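Local coordinates for protein integral membrane indolylacetylinositol arabinosyltransferase EmbC (Mycolicibacterium smegmatis, PDB 7BVE) that probably acts as a membrane-embedded arabinosyltransferase that polymerises arabinose into the arabinan of the mycobacterial cell wall and is the target to which ethambutol binds, at residues V273-A278 / V702-G707; S619-N624 / G646-L651. All blocks are in the same frame, centred on the assembly; numbering follows the deposited sequence.

Interaction 1 of 2, residues V273-A278 / V702-G707; sequences VGANTA and VSLTLG
Leu-704 reaches from the membrane helix 688-710 to the backbone at Gly-274 and Ala-275, just past the end of helix 258-272. This is packing of a helix against a loop inside the GT-C-type membrane part of the enzyme. The loop 273-278 runs on to Asp-279, which lines the ethambutol pocket, while the helix belongs to a stretch predicted to cross the membrane. The tight part of the contact is one methyl, Leu-704 CD1, which lies 3.5 Å from Ala-275 N and 3.7 Å from Ala-275 CB. The leucine is extended, with CD1 anti to CA (chi2 172°), and this carries the methyl out from the helix to the peptide link between Gly-274 and Ala-275. Trp-626 and Ser-630 also pack on Ala-275. Nearer the helix, Leu-704 CB stands 4.1 Å from Val-273 O.

The looser side lies at Val-273 and Thr-705, where the side chains cross at an angle and Thr-705 is only partly buried. Beyond it, the face of the helix carrying Val-702 and Leu-706 is exposed. No hydrogen bond joins the two segments. The Thr-705 hydroxyl instead bonds Val-701 O one turn back, with a weak bond from Trp-269 NE1 in helix 258-272, and OG1 meets Val-273 through the methyl CG2, 4.2 Å away.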
ATOM      1  N   VAL A 273      32.164  -9.468  -5.117  1.00 15.07           N
ATOM      2  CA  VAL A 273      31.420  -9.375  -3.851  1.00 15.07           C
ATOM      3  C   VAL A 273      30.193  -8.493  -4.094  1.00 15.07           C
ATOM      4  O   VAL A 273      30.159  -7.301  -3.800  1.00 15.07           O
ATOM      5  CB  VAL A 273      32.304  -8.883  -2.697  1.00 15.07           C
ATOM      6  CG1 VAL A 273      33.313  -9.910  -2.336  1.00 15.07           C
ATOM      7  CG2 VAL A 273      33.119  -7.734  -3.077  1.00 15.07           C
ATOM      8  N   GLY A 274      29.124  -9.089  -4.581  1.00 15.07           N
ATOM      9  CA  GLY A 274      28.017  -8.273  -5.033  1.00 15.07           C
ATOM     10  C   GLY A 274      26.703  -8.989  -4.891  1.00 15.07           C
ATOM     11  O   GLY A 274      26.626 -10.213  -5.002  1.00 15.07           O
ATOM     12  N   ALA A 275      25.660  -8.215  -4.656  1.00 15.07           N
ATOM     13  CA  ALA A 275      24.331  -8.772  -4.542  1.00 15.07           C
ATOM     14  C   ALA A 275      23.755  -9.038  -5.918  1.00 15.07           C
ATOM     15  O   ALA A 275      23.999  -8.289  -6.866  1.00 15.07           O
ATOM     16  CB  ALA A 275      23.421  -7.825  -3.781  1.00 15.07           C
ATOM     17  N   ASN A 276      22.985 -10.108  -6.020  1.00 15.07           N
ATOM     18  CA  ASN A 276      22.343 -10.514  -7.255  1.00 15.07           C
ATOM     19  C   ASN A 276      20.865 -10.168  -7.188  1.00 15.07           C
ATOM     20  O   ASN A 276      20.309  -9.930  -6.114  1.00 15.07           O
ATOM     21  CB  ASN A 276      22.533 -12.010  -7.470  1.00 15.07           C
ATOM     22  CG  ASN A 276      23.979 -12.384  -7.640  1.00 15.07           C
ATOM     23  OD1 ASN A 276      24.704 -11.748  -8.387  1.00 15.07           O
ATOM     24  ND2 ASN A 276      24.419 -13.399  -6.913  1.00 15.07           N
ATOM     25  N   THR A 277      20.225 -10.142  -8.350  1.00 15.07           N
ATOM     26  CA  THR A 277      18.811  -9.816  -8.408  1.00 15.07           C
ATOM     27  C   THR A 277      17.975 -11.030  -8.018  1.00 15.07           C
ATOM     28  O   THR A 277      18.491 -12.107  -7.720  1.00 15.07           O
ATOM     29  CB  THR A 277      18.440  -9.309  -9.796  1.00 15.07           C
ATOM     30  OG1 THR A 277      18.701 -10.326 -10.768  1.00 15.07           O
ATOM     31  CG2 THR A 277      19.256  -8.092 -10.133  1.00 15.07           C
ATOM     32  N   ALA A 278      16.655 -10.854  -8.016  1.00 16.64           N
ATOM     33  CA  ALA A 278      15.772 -11.944  -7.624  1.00 16.64           C
ATOM     34  C   ALA A 278      15.688 -13.022  -8.697  1.00 16.64           C
ATOM     35  O   ALA A 278      15.692 -14.214  -8.381  1.00 16.64           O
ATOM     36  CB  ALA A 278      14.382 -11.404  -7.308  1.00 16.64           C
ATOM     37  N   VAL A 702      31.029  -0.893   0.471  1.00 15.07           N
ATOM     38  CA  VAL A 702      31.592  -1.230   1.774  1.00 15.07           C
ATOM     39  C   VAL A 702      30.632  -2.094   2.594  1.00 15.07           C
ATOM     40  O   VAL A 702      31.076  -2.967   3.348  1.00 15.07           O
ATOM     41  CB  VAL A 702      32.005   0.077   2.483  1.00 15.07           C
ATOM     42  CG1 VAL A 702      32.372  -0.131   3.926  1.00 15.07           C
ATOM     43  CG2 VAL A 702      33.204   0.662   1.790  1.00 15.07           C
ATOM     44  N   SER A 703      29.316  -1.939   2.412  1.00 15.07           N
ATOM     45  CA  SER A 703      28.380  -2.763   3.172  1.00 15.07           C
ATOM     46  C   SER A 703      28.417  -4.220   2.729  1.00 15.07           C
ATOM     47  O   SER A 703      28.415  -5.127   3.569  1.00 15.07           O
ATOM     48  CB  SER A 703      26.968  -2.203   3.062  1.00 15.07           C
ATOM     49  OG  SER A 703      26.453  -2.382   1.765  1.00 15.07           O
ATOM     50  N   LEU A 704      28.509  -4.479   1.424  1.00 15.07           N
ATOM     51  CA  LEU A 704      28.638  -5.892   1.042  1.00 15.07           C
ATOM     52  C   LEU A 704      30.038  -6.467   1.255  1.00 15.07           C
ATOM     53  O   LEU A 704      30.167  -7.676   1.489  1.00 15.07           O
ATOM     54  CB  LEU A 704      28.170  -6.119  -0.387  1.00 15.07           C
ATOM     55  CG  LEU A 704      26.655  -6.305  -0.400  1.00 15.07           C
ATOM     56  CD1 LEU A 704      26.156  -6.336  -1.762  1.00 15.07           C
ATOM     57  CD2 LEU A 704      26.308  -7.623   0.220  1.00 15.07           C
ATOM     58  N   THR A 705      31.088  -5.642   1.254  1.00 15.07           N
ATOM     59  CA  THR A 705      32.403  -6.163   1.624  1.00 15.07           C
ATOM     60  C   THR A 705      32.464  -6.520   3.109  1.00 15.07           C
ATOM     61  O   THR A 705      33.049  -7.542   3.489  1.00 15.07           O
ATOM     62  CB  THR A 705      33.479  -5.149   1.258  1.00 15.07           C
ATOM     63  OG1 THR A 705      33.333  -4.792  -0.117  1.00 15.07           O
ATOM     64  CG2 THR A 705      34.847  -5.737   1.439  1.00 15.07           C
ATOM     65  N   LEU A 706      31.813  -5.724   3.964  1.00 15.07           N
ATOM     66  CA  LEU A 706      31.741  -6.072   5.381  1.00 15.07           C
ATOM     67  C   LEU A 706      30.843  -7.273   5.626  1.00 15.07           C
ATOM     68  O   LEU A 706      31.090  -8.043   6.553  1.00 15.07           O
ATOM     69  CB  LEU A 706      31.255  -4.889   6.206  1.00 15.07           C
ATOM     70  CG  LEU A 706      32.249  -3.772   6.450  1.00 15.07           C
ATOM     71  CD1 LEU A 706      31.554  -2.649   7.162  1.00 15.07           C
ATOM     72  CD2 LEU A 706      33.374  -4.307   7.287  1.00 15.07           C
ATOM     73  N   GLY A 707      29.795  -7.444   4.822  1.00 15.07           N
ATOM     74  CA  GLY A 707      29.006  -8.662   4.909  1.00 15.07           C
ATOM     75  C   GLY A 707      29.801  -9.904   4.551  1.00 15.07           C
ATOM     76  O   GLY A 707      29.588 -10.972   5.121  1.00 15.07           O
TER

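Interaction 2 of 2, residues S619-N624 / G646-L651; sequences SFATVN and GFTTML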
ATOM      1  N   SER A 619      16.077   8.875   1.602  1.00 15.07           N
ATOM      2  CA  SER A 619      16.566   7.558   1.200  1.00 15.07           C
ATOM      3  C   SER A 619      16.875   6.646   2.383  1.00 15.07           C
ATOM      4  O   SER A 619      16.624   5.444   2.304  1.00 15.07           O
ATOM      5  CB  SER A 619      17.812   7.713   0.347  1.00 15.07           C
ATOM      6  OG  SER A 619      17.519   8.472  -0.804  1.00 15.07           O
ATOM      7  N   PHE A 620      17.419   7.182   3.478  1.00 15.07           N
ATOM      8  CA  PHE A 620      17.874   6.392   4.618  1.00 15.07           C
ATOM      9  C   PHE A 620      16.771   6.022   5.594  1.00 15.07           C
ATOM     10  O   PHE A 620      17.074   5.596   6.711  1.00 15.07           O
ATOM     11  CB  PHE A 620      18.971   7.125   5.381  1.00 15.07           C
ATOM     12  CG  PHE A 620      20.321   6.978   4.785  1.00 15.07           C
ATOM     13  CD1 PHE A 620      21.059   5.834   5.023  1.00 15.07           C
ATOM     14  CD2 PHE A 620      20.871   7.967   4.007  1.00 15.07           C
ATOM     15  CE1 PHE A 620      22.304   5.676   4.487  1.00 15.07           C
ATOM     16  CE2 PHE A 620      22.120   7.813   3.465  1.00 15.07           C
ATOM     17  CZ  PHE A 620      22.838   6.662   3.711  1.00 15.07           C
ATOM     18  N   ALA A 621      15.509   6.146   5.208  1.00 15.07           N
ATOM     19  CA  ALA A 621      14.391   5.859   6.100  1.00 15.07           C
ATOM     20  C   ALA A 621      13.886   4.442   5.916  1.00 15.07           C
ATOM     21  O   ALA A 621      12.688   4.186   6.013  1.00 15.07           O
ATOM     22  CB  ALA A 621      13.271   6.861   5.879  1.00 15.07           C
ATOM     23  N   THR A 622      14.786   3.506   5.634  1.00 15.07           N
ATOM     24  CA  THR A 622      14.440   2.122   5.361  1.00 15.07           C
ATOM     25  C   THR A 622      15.606   1.246   5.799  1.00 15.07           C
ATOM     26  O   THR A 622      16.510   1.701   6.498  1.00 15.07           O
ATOM     27  CB  THR A 622      14.088   1.960   3.883  1.00 15.07           C
ATOM     28  OG1 THR A 622      13.744   0.601   3.613  1.00 15.07           O
ATOM     29  CG2 THR A 622      15.234   2.392   3.015  1.00 15.07           C
ATOM     30  N   VAL A 623      15.592  -0.015   5.384  1.00 15.07           N
ATOM     31  CA  VAL A 623      16.598  -0.985   5.785  1.00 15.07           C
ATOM     32  C   VAL A 623      17.652  -1.123   4.696  1.00 15.07           C
ATOM     33  O   VAL A 623      17.456  -0.736   3.546  1.00 15.07           O
ATOM     34  CB  VAL A 623      15.958  -2.347   6.097  1.00 15.07           C
ATOM     35  CG1 VAL A 623      15.075  -2.233   7.294  1.00 15.07           C
ATOM     36  CG2 VAL A 623      15.156  -2.819   4.921  1.00 15.07           C
ATOM     37  N   ASN A 624      18.790  -1.694   5.065  1.00 15.07           N
ATOM     38  CA  ASN A 624      19.854  -2.020   4.116  1.00 15.07           C
ATOM     39  C   ASN A 624      19.682  -3.450   3.608  1.00 15.07           C
ATOM     40  O   ASN A 624      20.580  -4.276   3.686  1.00 15.07           O
ATOM     41  CB  ASN A 624      21.215  -1.847   4.780  1.00 15.07           C
ATOM     42  CG  ASN A 624      22.356  -1.881   3.808  1.00 15.07           C
ATOM     43  OD1 ASN A 624      22.205  -1.477   2.661  1.00 15.07           O
ATOM     44  ND2 ASN A 624      23.481  -2.429   4.228  1.00 15.07           N
ATOM     45  N   GLY A 646      20.159   8.226  14.194  1.00 18.19           N
ATOM     46  CA  GLY A 646      19.474   7.958  12.950  1.00 18.19           C
ATOM     47  C   GLY A 646      20.054   8.846  11.880  1.00 18.19           C
ATOM     48  O   GLY A 646      20.251  10.035  12.123  1.00 18.19           O
ATOM     49  N   PHE A 647      20.357   8.294  10.707  1.00 15.07           N
ATOM     50  CA  PHE A 647      20.962   9.113   9.666  1.00 15.07           C
ATOM     51  C   PHE A 647      19.945  10.063   9.057  1.00 15.07           C
ATOM     52  O   PHE A 647      20.305  11.153   8.595  1.00 15.07           O
ATOM     53  CB  PHE A 647      21.574   8.233   8.578  1.00 15.07           C
ATOM     54  CG  PHE A 647      22.804   7.476   9.004  1.00 15.07           C
ATOM     55  CD1 PHE A 647      23.474   7.786  10.175  1.00 15.07           C
ATOM     56  CD2 PHE A 647      23.302   6.465   8.210  1.00 15.07           C
ATOM     57  CE1 PHE A 647      24.595   7.085  10.547  1.00 15.07           C
ATOM     58  CE2 PHE A 647      24.423   5.766   8.580  1.00 15.07           C
ATOM     59  CZ  PHE A 647      25.068   6.078   9.748  1.00 15.07           C
ATOM     60  N   THR A 648      18.670   9.681   9.083  1.00 15.07           N
ATOM     61  CA  THR A 648      17.639  10.476   8.436  1.00 15.07           C
ATOM     62  C   THR A 648      17.336  11.754   9.219  1.00 15.07           C
ATOM     63  O   THR A 648      17.102  12.808   8.617  1.00 15.07           O
ATOM     64  CB  THR A 648      16.397   9.607   8.210  1.00 15.07           C
ATOM     65  OG1 THR A 648      15.362  10.375   7.598  1.00 15.07           O
ATOM     66  CG2 THR A 648      15.891   8.973   9.483  1.00 15.07           C
ATOM     67  N   THR A 649      17.440  11.716  10.549  1.00 15.07           N
ATOM     68  CA  THR A 649      17.202  12.924  11.335  1.00 15.07           C
ATOM     69  C   THR A 649      18.383  13.881  11.253  1.00 15.07           C
ATOM     70  O   THR A 649      18.196  15.103  11.226  1.00 15.07           O
ATOM     71  CB  THR A 649      16.922  12.564  12.787  1.00 15.07           C
ATOM     72  OG1 THR A 649      18.092  11.979  13.357  1.00 15.07           O
ATOM     73  CG2 THR A 649      15.791  11.567  12.863  1.00 15.07           C
ATOM     74  N   MET A 650      19.600  13.343  11.191  1.00 15.47           N
ATOM     75  CA  MET A 650      20.787  14.173  11.015  1.00 15.47           C
ATOM     76  C   MET A 650      20.782  14.864   9.658  1.00 15.47           C
ATOM     77  O   MET A 650      21.085  16.062   9.555  1.00 15.47           O
ATOM     78  CB  MET A 650      22.036  13.314  11.162  1.00 15.47           C
ATOM     79  CG  MET A 650      22.212  12.682  12.524  1.00 15.47           C
ATOM     80  SD  MET A 650      23.617  11.555  12.527  1.00 15.47           S
ATOM     81  CE  MET A 650      23.509  10.850  14.161  1.00 15.47           C
ATOM     82  N   LEU A 651      20.412  14.133   8.605  1.00 15.07           N
ATOM     83  CA  LEU A 651      20.364  14.744   7.284  1.00 15.07           C
ATOM     84  C   LEU A 651      19.198  15.718   7.149  1.00 15.07           C
ATOM     85  O   LEU A 651      19.320  16.721   6.436  1.00 15.07           O
ATOM     86  CB  LEU A 651      20.309  13.654   6.221  1.00 15.07           C
ATOM     87  CG  LEU A 651      21.586  12.841   6.020  1.00 15.07           C
ATOM     88  CD1 LEU A 651      21.295  11.621   5.204  1.00 15.07           C
ATOM     89  CD2 LEU A 651      22.627  13.681   5.321  1.00 15.07           C
TER
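A buried edge-to-face aromatic contact between Phe-620 and Phe-647 joins the end of helix 602-619 to the start of helix 647-668, two membrane helices consecutive in the chain. The Phe-647 ring turns its edge to the face of Phe-620, with planes at 84° and centroids 5.7 Å apart. Phe-647 CD2 is the atom that comes in, 3.9 Å from Phe-620 CE1, while Phe-647 CB sits over the same ring. With its CG anti to the carbonyl carbon, chi1 -82° sets the Phe-620 ring beside the first turn of the facing helix. This T-shaped pair packs the end of one helix against the start of the next within the GT-C-type membrane domain, and Gly-646 takes the N-cap position of the second helix. A turn further on, Leu-651 CD1 approaches Phe-620 CD2 obliquely at 3.9 Å. Val-517 and Leu-696, from helices 517-539 and 688-710, also pack on Phe-620. Away from the rings, Phe-620 O stands 4.3 Å from Thr-648 CB, and the Thr-648 hydroxyl bonds Ala-617 O, near the end of the first helix. Phe-499 and Trp-498 of the second subunit pack on Ala-621 and Thr-648 respectively.

Both contacts are buried, and each sets a chain segment just past a helix end against a membrane helix, with no hydrogen bond between its segments. In interaction 1 an aliphatic methyl lies against loop backbone; interaction 2 depends on aromatic rings and buries somewhat more surface. Their reach along the chain differs: 273-278 and 702-707 are more than 400 residues apart and enclose the sequence of interaction 2, which links neighbouring helices. Interaction 1 lies nearer the centre of the chain and its loop runs on to a residue of the ethambutol pocket, whereas interaction 2 borders the second subunit. Helix 688-710 serves both, and they touch where Asn-624 ND2 packs 3.7 Å from Ser-703 CB.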